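Local coordinates for bifunctional protein PutA (Bdellovibrio bacteriovorus, PDB 5UR2) that probably oxidises L-glutamate gamma-semialdehyde to L-glutamate with NAD+, the second step of proline breakdown, and carries a flavin-dependent proline dehydrogenase domain for the first, at residues E241-K246 with A274-S279; Y309-A314 with V321-N326. All coordinates share one frame; numbering follows the deposited sequence.

Interaction 1 (E241-K246 with A274-S279); sequences EQYSVK and AYLRDS. With P5F (N-propargylglycine-modified flavin adenine dinucleotide), chain F.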
loop_
_atom_site.group_PDB
_atom_site.type_symbol
_atom_site.label_atom_id
_atom_site.label_comp_id
_atom_site.label_asym_id
_atom_site.label_seq_id
_atom_site.Cartn_x
_atom_site.Cartn_y
_atom_site.Cartn_z
ATOM N N GLU B 241 14.722 -8.060 -42.428
ATOM C CA GLU B 241 13.610 -7.917 -41.498
ATOM C C GLU B 241 14.120 -7.419 -40.146
ATOM O O GLU B 241 15.124 -6.699 -40.091
ATOM C CB GLU B 241 12.857 -9.252 -41.383
ATOM C CG GLU B 241 12.210 -9.658 -42.705
ATOM C CD GLU B 241 11.899 -11.152 -42.797
ATOM O OE1 GLU B 241 12.853 -11.944 -42.943
ATOM O OE2 GLU B 241 10.702 -11.536 -42.745
ATOM N N GLN B 242 13.439 -7.791 -39.061
ATOM C CA GLN B 242 13.724 -7.239 -37.741
ATOM C C GLN B 242 15.079 -7.712 -37.209
ATOM O O GLN B 242 15.702 -8.648 -37.722
ATOM C CB GLN B 242 12.612 -7.594 -36.751
ATOM C CG GLN B 242 12.452 -9.068 -36.506
ATOM C CD GLN B 242 11.551 -9.753 -37.534
ATOM O OE1 GLN B 242 11.016 -9.117 -38.466
ATOM N NE2 GLN B 242 11.386 -11.064 -37.371
ATOM N N TYR B 243 15.541 -7.035 -36.154
ATOM C CA TYR B 243 16.897 -7.274 -35.673
ATOM C C TYR B 243 17.094 -8.714 -35.194
ATOM O O TYR B 243 18.196 -9.259 -35.317
ATOM C CB TYR B 243 17.237 -6.284 -34.560
ATOM C CG TYR B 243 18.711 -6.299 -34.188
ATOM C CD1 TYR B 243 19.669 -5.787 -35.058
ATOM C CD2 TYR B 243 19.142 -6.837 -32.977
ATOM C CE1 TYR B 243 21.014 -5.787 -34.726
ATOM C CE2 TYR B 243 20.486 -6.838 -32.630
ATOM C CZ TYR B 243 21.418 -6.314 -33.511
ATOM O OH TYR B 243 22.759 -6.315 -33.183
ATOM N N SER B 244 16.042 -9.354 -34.664
ATOM C CA SER B 244 16.178 -10.724 -34.175
ATOM C C SER B 244 16.588 -11.718 -35.274
ATOM O O SER B 244 17.063 -12.808 -34.952
ATOM C CB SER B 244 14.869 -11.186 -33.533
ATOM O OG SER B 244 13.813 -11.122 -34.493
ATOM N N VAL B 245 16.427 -11.379 -36.552
ATOM C CA VAL B 245 16.880 -12.253 -37.624
ATOM C C VAL B 245 17.949 -11.599 -38.484
ATOM O O VAL B 245 18.272 -12.118 -39.555
ATOM C CB VAL B 245 15.705 -12.737 -38.505
ATOM C CG1 VAL B 245 14.649 -13.471 -37.664
ATOM C CG2 VAL B 245 15.066 -11.570 -39.248
ATOM N N LYS B 246 18.503 -10.457 -38.058
ATOM C CA LYS B 246 19.442 -9.758 -38.937
ATOM C C LYS B 246 20.704 -10.581 -39.149
ATOM O O LYS B 246 21.130 -10.793 -40.288
ATOM C CB LYS B 246 19.805 -8.374 -38.376
ATOM C CG LYS B 246 20.613 -7.508 -39.355
ATOM C CD LYS B 246 22.136 -7.694 -39.223
ATOM C CE LYS B 246 22.641 -7.248 -37.838
ATOM N NZ LYS B 246 24.144 -7.317 -37.680
ATOM N N ALA B 274 20.895 1.133 -42.167
ATOM C CA ALA B 274 21.825 2.056 -41.539
ATOM C C ALA B 274 21.359 2.539 -40.171
ATOM O O ALA B 274 22.158 3.128 -39.442
ATOM C CB ALA B 274 22.073 3.271 -42.455
ATOM N N TYR B 275 20.109 2.326 -39.792
ATOM C CA TYR B 275 19.747 2.762 -38.452
ATOM C C TYR B 275 20.207 1.786 -37.377
ATOM O O TYR B 275 19.987 2.057 -36.187
ATOM C CB TYR B 275 18.231 3.028 -38.354
ATOM C CG TYR B 275 17.264 1.847 -38.310
ATOM C CD1 TYR B 275 17.666 0.531 -38.579
ATOM C CD2 TYR B 275 15.906 2.074 -38.026
ATOM C CE1 TYR B 275 16.732 -0.531 -38.537
ATOM C CE2 TYR B 275 14.980 1.036 -37.986
ATOM C CZ TYR B 275 15.387 -0.262 -38.231
ATOM O OH TYR B 275 14.433 -1.269 -38.198
ATOM N N LEU B 276 20.840 0.671 -37.759
ATOM C CA LEU B 276 21.400 -0.263 -36.790
ATOM C C LEU B 276 22.799 0.178 -36.375
ATOM O O LEU B 276 23.602 0.610 -37.214
ATOM C CB LEU B 276 21.475 -1.683 -37.353
ATOM C CG LEU B 276 20.121 -2.355 -37.629
ATOM C CD1 LEU B 276 20.322 -3.777 -38.160
ATOM C CD2 LEU B 276 19.234 -2.325 -36.378
ATOM N N ARG B 277 23.093 0.033 -35.073
ATOM C CA ARG B 277 24.417 0.395 -34.563
ATOM C C ARG B 277 25.537 -0.456 -35.171
ATOM O O ARG B 277 26.676 0.019 -35.291
ATOM C CB ARG B 277 24.443 0.286 -33.027
ATOM C CG ARG B 277 23.486 1.262 -32.341
ATOM C CD ARG B 277 23.324 1.044 -30.818
ATOM N NE ARG B 277 22.280 1.943 -30.320
ATOM C CZ ARG B 277 22.472 3.225 -30.002
ATOM N NH1 ARG B 277 23.672 3.779 -30.106
ATOM N NH2 ARG B 277 21.457 3.966 -29.595
ATOM N N ASP B 278 25.250 -1.695 -35.578
ATOM C CA ASP B 278 26.304 -2.566 -36.084
ATOM C C ASP B 278 26.354 -2.615 -37.604
ATOM O O ASP B 278 27.114 -3.402 -38.172
ATOM C CB ASP B 278 26.176 -3.981 -35.476
ATOM C CG ASP B 278 24.889 -4.693 -35.850
ATOM O OD1 ASP B 278 24.157 -4.215 -36.745
ATOM O OD2 ASP B 278 24.610 -5.752 -35.229
ATOM N N SER B 279 25.621 -1.731 -38.273
ATOM C CA SER B 279 25.515 -1.817 -39.718
ATOM C C SER B 279 26.816 -1.423 -40.427
ATOM O O SER B 279 27.136 -1.986 -41.486
ATOM C CB SER B 279 24.330 -0.965 -40.179
ATOM O OG SER B 279 24.427 0.378 -39.690
HETATM P PA P5F F . 14.177 9.663 -43.754
HETATM O O1A P5F F . 15.414 10.518 -44.192
HETATM O O2A P5F F . 13.032 10.366 -43.216
HETATM O O5B P5F F . 14.442 8.681 -42.645
HETATM C C5B P5F F . 13.450 8.068 -41.830
HETATM C C4B P5F F . 14.097 6.893 -41.082
HETATM O O4B P5F F . 14.957 7.291 -40.041
HETATM C C3B P5F F . 13.167 5.911 -40.429
HETATM O O3B P5F F . 12.601 5.036 -41.328
HETATM C C2B P5F F . 14.050 5.231 -39.461
HETATM O O2B P5F F . 14.781 4.254 -40.118
HETATM C C1B P5F F . 14.968 6.319 -39.032
HETATM N N9A P5F F . 14.595 6.961 -37.798
HETATM C C8A P5F F . 13.401 7.603 -37.496
HETATM N N7A P5F F . 13.478 8.080 -36.248
HETATM C C5A P5F F . 14.726 7.781 -35.696
HETATM C C6A P5F F . 15.341 8.000 -34.465
HETATM N N6A P5F F . 14.660 8.713 -33.422
HETATM N N1A P5F F . 16.588 7.547 -34.234
HETATM C C2A P5F F . 17.272 6.876 -35.186
HETATM N N3A P5F F . 16.685 6.620 -36.390
HETATM C C4A P5F F . 15.450 7.051 -36.677
HETATM N N1 P5F F . 13.523 -1.086 -44.472
HETATM C C2 P5F F . 14.032 -2.270 -43.820
HETATM O O2 P5F F . 14.311 -2.202 -42.474
HETATM N N3 P5F F . 14.253 -3.480 -44.554
HETATM C C4 P5F F . 13.980 -3.580 -45.940
HETATM O O4 P5F F . 14.219 -4.794 -46.595
HETATM C C4X P5F F . 13.434 -2.335 -46.628
HETATM N N5 P5F F . 12.990 -2.360 -48.020
HETATM C C5X P5F F . 12.906 -1.050 -48.694
HETATM C C6 P5F F . 13.011 -0.971 -50.184
HETATM C C7 P5F F . 13.018 0.292 -50.827
HETATM C C7M P5F F . 13.126 0.357 -52.335
HETATM C C8 P5F F . 12.927 1.494 -50.062
HETATM C C8M P5F F . 12.936 2.854 -50.712
HETATM C C9 P5F F . 12.830 1.429 -48.652
HETATM C C9A P5F F . 12.819 0.105 -47.968
HETATM N N10 P5F F . 12.741 0.042 -46.507
HETATM C C10 P5F F . 13.227 -1.160 -45.889
HETATM C "C1'" P5F F . 12.371 1.209 -45.669
HETATM C "C2'" P5F F . 13.556 2.136 -45.399
HETATM O "O2'" P5F F . 14.445 1.482 -44.576
HETATM C "C3'" P5F F . 13.191 3.485 -44.775
HETATM O "O3'" P5F F . 12.615 3.256 -43.544
HETATM C "C4'" P5F F . 12.220 4.330 -45.588
HETATM O "O4'" P5F F . 12.412 4.004 -46.921
HETATM C "C5'" P5F F . 12.276 5.846 -45.317
HETATM O "O5'" P5F F . 13.586 6.348 -45.137
HETATM P P P5F F . 14.146 7.749 -45.732
HETATM O O1P P5F F . 15.688 7.853 -46.044
HETATM O O2P P5F F . 13.139 7.967 -46.923
HETATM O O3P P5F F . 13.431 8.864 -44.762
HETATM C C21 P5F F . 10.945 -3.932 -47.578
HETATM C C22 P5F F . 12.027 -3.188 -47.894
HETATM C C23 P5F F . 11.089 -5.319 -46.927
#
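The ring of Tyr243 meets Asp278 and Leu276 at its edge: Asp278 OD2 and Leu276 CD1 both lie near the ring plane, while Leu276 CD2 approaches Tyr243 CD1 obliquely at 3.7 Å. Ring and carboxylate are turned 35° apart. Tyr243 OH donates to Asp278 OD2 over 2.8 Å, reaching that oxygen from above the carboxylate plane, 46° out of it. The tyrosine CG lies anti to the backbone N (chi1 -169°), which carries the hydroxyl across to Asp278. Lys246 comes to the same oxygen, NZ to Asp278 OD2 2.9 Å, in a salt bridge whose hydrogen bond is weak; its bent chain runs antiparallel alongside Leu276, Lys246 CG to Leu276 CD1 3.9 Å. The ammonium probably favours a charged Asp278 carboxylate, though its stronger partner is Asp282. Beside the contact, Tyr275 CD2 lies 3.2 Å from O2B of the modified flavin, and its hydroxyl bonds to Tyr306 N. The two segments are successive loops at the C-terminal ends of barrel strands 235-238 and 268-273 in the proline dehydrogenase domain, leading into helices 246-257 and 279-293.

Interaction 2 (Y309-A314 with V321-N326); sequences YETIEA and VPVYTN. With P5F (N-propargylglycine-modified flavin adenine dinucleotide), chain F.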
loop_
_atom_site.group_PDB
_atom_site.type_symbol
_atom_site.label_atom_id
_atom_site.label_comp_id
_atom_site.label_asym_id
_atom_site.label_seq_id
_atom_site.Cartn_x
_atom_site.Cartn_y
_atom_site.Cartn_z
ATOM N N TYR B 309 9.250 -0.624 -33.325
ATOM C CA TYR B 309 9.260 -2.005 -32.843
ATOM C C TYR B 309 10.547 -2.325 -32.085
ATOM O O TYR B 309 10.508 -2.925 -31.000
ATOM C CB TYR B 309 9.065 -2.982 -34.007
ATOM C CG TYR B 309 9.319 -4.427 -33.625
ATOM C CD1 TYR B 309 8.314 -5.217 -33.057
ATOM C CD2 TYR B 309 10.571 -5.008 -33.821
ATOM C CE1 TYR B 309 8.559 -6.558 -32.709
ATOM C CE2 TYR B 309 10.820 -6.336 -33.473
ATOM C CZ TYR B 309 9.809 -7.106 -32.925
ATOM O OH TYR B 309 10.070 -8.415 -32.577
ATOM N N GLU B 310 11.702 -1.938 -32.640
ATOM C CA GLU B 310 12.965 -2.314 -32.009
ATOM C C GLU B 310 13.147 -1.642 -30.644
ATOM O O GLU B 310 13.643 -2.279 -29.702
ATOM C CB GLU B 310 14.148 -1.983 -32.924
ATOM C CG GLU B 310 14.183 -2.683 -34.302
ATOM C CD GLU B 310 14.305 -4.207 -34.246
ATOM O OE1 GLU B 310 14.457 -4.784 -33.149
ATOM O OE2 GLU B 310 14.257 -4.830 -35.323
ATOM N N THR B 311 12.759 -0.369 -30.501
ATOM C CA THR B 311 12.904 0.262 -29.186
ATOM C C THR B 311 11.941 -0.360 -28.175
ATOM O O THR B 311 12.308 -0.577 -27.016
ATOM C CB THR B 311 12.684 1.774 -29.267
ATOM O OG1 THR B 311 11.329 2.039 -29.636
ATOM C CG2 THR B 311 13.643 2.414 -30.299
ATOM N N ILE B 312 10.720 -0.692 -28.604
ATOM C CA ILE B 312 9.752 -1.306 -27.689
ATOM C C ILE B 312 10.215 -2.706 -27.291
ATOM O O ILE B 312 10.249 -3.061 -26.107
ATOM C CB ILE B 312 8.354 -1.334 -28.335
ATOM C CG1 ILE B 312 7.807 0.081 -28.496
ATOM C CG2 ILE B 312 7.377 -2.162 -27.510
ATOM C CD1 ILE B 312 6.580 0.151 -29.417
ATOM N N GLU B 313 10.605 -3.510 -28.279
ATOM C CA GLU B 313 11.064 -4.873 -28.022
ATOM C C GLU B 313 12.266 -4.892 -27.084
ATOM O O GLU B 313 12.298 -5.651 -26.112
ATOM C CB GLU B 313 11.403 -5.553 -29.350
ATOM C CG GLU B 313 11.819 -7.001 -29.217
ATOM C CD GLU B 313 10.668 -7.917 -28.815
ATOM O OE1 GLU B 313 9.492 -7.475 -28.817
ATOM O OE2 GLU B 313 10.955 -9.088 -28.488
ATOM N N ALA B 314 13.266 -4.059 -27.361
ATOM C CA ALA B 314 14.463 -4.051 -26.524
ATOM C C ALA B 314 14.144 -3.602 -25.098
ATOM O O ALA B 314 14.712 -4.123 -24.130
ATOM C CB ALA B 314 15.543 -3.155 -27.142
ATOM N N VAL B 321 19.342 -1.425 -26.899
ATOM C CA VAL B 321 18.561 -0.959 -28.043
ATOM C C VAL B 321 19.439 -1.040 -29.293
ATOM O O VAL B 321 20.486 -0.380 -29.341
ATOM C CB VAL B 321 18.027 0.453 -27.774
ATOM C CG1 VAL B 321 17.254 0.983 -28.975
ATOM C CG2 VAL B 321 17.172 0.413 -26.548
ATOM N N PRO B 322 19.097 -1.870 -30.295
ATOM C CA PRO B 322 19.995 -2.043 -31.448
ATOM C C PRO B 322 19.960 -0.913 -32.465
ATOM O O PRO B 322 20.866 -0.854 -33.310
ATOM C CB PRO B 322 19.508 -3.359 -32.080
ATOM C CG PRO B 322 18.080 -3.379 -31.796
ATOM C CD PRO B 322 17.935 -2.774 -30.392
ATOM N N VAL B 323 18.957 -0.040 -32.436
ATOM C CA VAL B 323 18.890 1.099 -33.351
ATOM C C VAL B 323 19.470 2.323 -32.658
ATOM O O VAL B 323 19.486 2.419 -31.425
ATOM C CB VAL B 323 17.452 1.374 -33.842
ATOM C CG1 VAL B 323 16.977 0.255 -34.765
ATOM C CG2 VAL B 323 16.493 1.517 -32.655
ATOM N N TYR B 324 20.006 3.247 -33.459
ATOM C CA TYR B 324 20.240 4.592 -32.956
ATOM C C TYR B 324 18.913 5.184 -32.534
ATOM O O TYR B 324 17.868 4.857 -33.100
ATOM C CB TYR B 324 20.868 5.504 -34.022
ATOM C CG TYR B 324 22.177 5.031 -34.561
ATOM C CD1 TYR B 324 23.338 5.106 -33.792
ATOM C CD2 TYR B 324 22.263 4.493 -35.843
ATOM C CE1 TYR B 324 24.570 4.676 -34.304
ATOM C CE2 TYR B 324 23.471 4.042 -36.354
ATOM C CZ TYR B 324 24.616 4.135 -35.585
ATOM O OH TYR B 324 25.801 3.702 -36.110
ATOM N N THR B 325 18.949 6.069 -31.539
ATOM C CA THR B 325 17.720 6.730 -31.126
ATOM C C THR B 325 17.764 8.236 -31.370
ATOM O O THR B 325 16.820 8.941 -31.013
ATOM C CB THR B 325 17.396 6.400 -29.664
ATOM O OG1 THR B 325 18.524 6.680 -28.842
ATOM C CG2 THR B 325 17.037 4.908 -29.536
ATOM N N ASN B 326 18.813 8.738 -32.009
ATOM C CA ASN B 326 18.859 10.088 -32.557
ATOM C C ASN B 326 18.813 9.954 -34.075
ATOM O O ASN B 326 19.674 9.291 -34.667
ATOM C CB ASN B 326 20.127 10.797 -32.069
ATOM C CG ASN B 326 20.422 12.113 -32.801
ATOM O OD1 ASN B 326 19.620 12.623 -33.574
ATOM N ND2 ASN B 326 21.589 12.677 -32.515
HETATM P PA P5F F . 14.177 9.663 -43.754
HETATM O O1A P5F F . 15.414 10.518 -44.192
HETATM O O2A P5F F . 13.032 10.366 -43.216
HETATM O O5B P5F F . 14.442 8.681 -42.645
HETATM C C5B P5F F . 13.450 8.068 -41.830
HETATM C C4B P5F F . 14.097 6.893 -41.082
HETATM O O4B P5F F . 14.957 7.291 -40.041
HETATM C C3B P5F F . 13.167 5.911 -40.429
HETATM O O3B P5F F . 12.601 5.036 -41.328
HETATM C C2B P5F F . 14.050 5.231 -39.461
HETATM O O2B P5F F . 14.781 4.254 -40.118
HETATM C C1B P5F F . 14.968 6.319 -39.032
HETATM N N9A P5F F . 14.595 6.961 -37.798
HETATM C C8A P5F F . 13.401 7.603 -37.496
HETATM N N7A P5F F . 13.478 8.080 -36.248
HETATM C C5A P5F F . 14.726 7.781 -35.696
HETATM C C6A P5F F . 15.341 8.000 -34.465
HETATM N N6A P5F F . 14.660 8.713 -33.422
HETATM N N1A P5F F . 16.588 7.547 -34.234
HETATM C C2A P5F F . 17.272 6.876 -35.186
HETATM N N3A P5F F . 16.685 6.620 -36.390
HETATM C C4A P5F F . 15.450 7.051 -36.677
HETATM N N1 P5F F . 13.523 -1.086 -44.472
HETATM C C2 P5F F . 14.032 -2.270 -43.820
HETATM O O2 P5F F . 14.311 -2.202 -42.474
HETATM N N3 P5F F . 14.253 -3.480 -44.554
HETATM C C4 P5F F . 13.980 -3.580 -45.940
HETATM O O4 P5F F . 14.219 -4.794 -46.595
HETATM C C4X P5F F . 13.434 -2.335 -46.628
HETATM N N5 P5F F . 12.990 -2.360 -48.020
HETATM C C5X P5F F . 12.906 -1.050 -48.694
HETATM C C6 P5F F . 13.011 -0.971 -50.184
HETATM C C7 P5F F . 13.018 0.292 -50.827
HETATM C C7M P5F F . 13.126 0.357 -52.335
HETATM C C8 P5F F . 12.927 1.494 -50.062
HETATM C C8M P5F F . 12.936 2.854 -50.712
HETATM C C9 P5F F . 12.830 1.429 -48.652
HETATM C C9A P5F F . 12.819 0.105 -47.968
HETATM N N10 P5F F . 12.741 0.042 -46.507
HETATM C C10 P5F F . 13.227 -1.160 -45.889
HETATM C "C1'" P5F F . 12.371 1.209 -45.669
HETATM C "C2'" P5F F . 13.556 2.136 -45.399
HETATM O "O2'" P5F F . 14.445 1.482 -44.576
HETATM C "C3'" P5F F . 13.191 3.485 -44.775
HETATM O "O3'" P5F F . 12.615 3.256 -43.544
HETATM C "C4'" P5F F . 12.220 4.330 -45.588
HETATM O "O4'" P5F F . 12.412 4.004 -46.921
HETATM C "C5'" P5F F . 12.276 5.846 -45.317
HETATM O "O5'" P5F F . 13.586 6.348 -45.137
HETATM P P P5F F . 14.146 7.749 -45.732
HETATM O O1P P5F F . 15.688 7.853 -46.044
HETATM O O2P P5F F . 13.139 7.967 -46.923
HETATM O O3P P5F F . 13.431 8.864 -44.762
HETATM C C21 P5F F . 10.945 -3.932 -47.578
HETATM C C22 P5F F . 12.027 -3.188 -47.894
HETATM C C23 P5F F . 11.089 -5.319 -46.927
#
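Thr311, Glu310 and Ala314 form one side of helix 307-317, against which the loop 321-326 folds back in the beta/alpha barrel of the proline dehydrogenase domain. Thr311 points its methyl at the loop: CG2 is anti to the carbonyl carbon and lies 3.8 Å from Val323 CG2 and 4.1 Å from Val321 CG1. The same rotation (chi1 65°) sets OG1 between the backbone N and the carbonyl carbon, where it bonds to Asp308 O one turn earlier in the helix. Val323 divides its two methyls between neighbours, CG2 going to Thr311 and CG1 resting 4.0 Å from Glu310 CB, with the glutamate and valine side chains set roughly perpendicular. Glu310 is bent at chi2 (-63°), which folds its carboxylate back beside Pro322; OE1 is 4.1 Å from Pro322 CG, whereas OE2 accepts from Tyr243 N. Nearer the end of the helix, the small Ala314 lets the backbone approach, its CB lying 3.8 Å from Val321 CA, with Val321 CG2 and Pro322 CD also close by. No hydrogen bond links 309-314 directly to 321-326; Trp307 NE1, at the start of the same helix, bonds to Tyr324 O. Beyond the valines the loop borders the adenine of the modified flavin: N6A donates a weak bond to Thr325 O at 3.2 Å, and Tyr324 O lies 3.0 Å from adenine C2A.

Both interactions combine buried and partly exposed residues, so neither is purely core or surface. They differ in chemistry: interaction 1 joins the loops after two adjacent barrel strands through a shared carboxylate and a leucine, whereas interaction 2 presses one helix against the loop that follows it through methyl and methylene groups. Their centres are 10 Å apart and they touch directly. The glutamate of interaction 2 already reaches the first loop of interaction 1, and a backbone hydrogen bond from Arg277 N to Pro322 O, 3.0 Å, joins the two remaining segments. Both border the modified flavin, interaction 1 at the adenosine ribose and interaction 2 at the adenine.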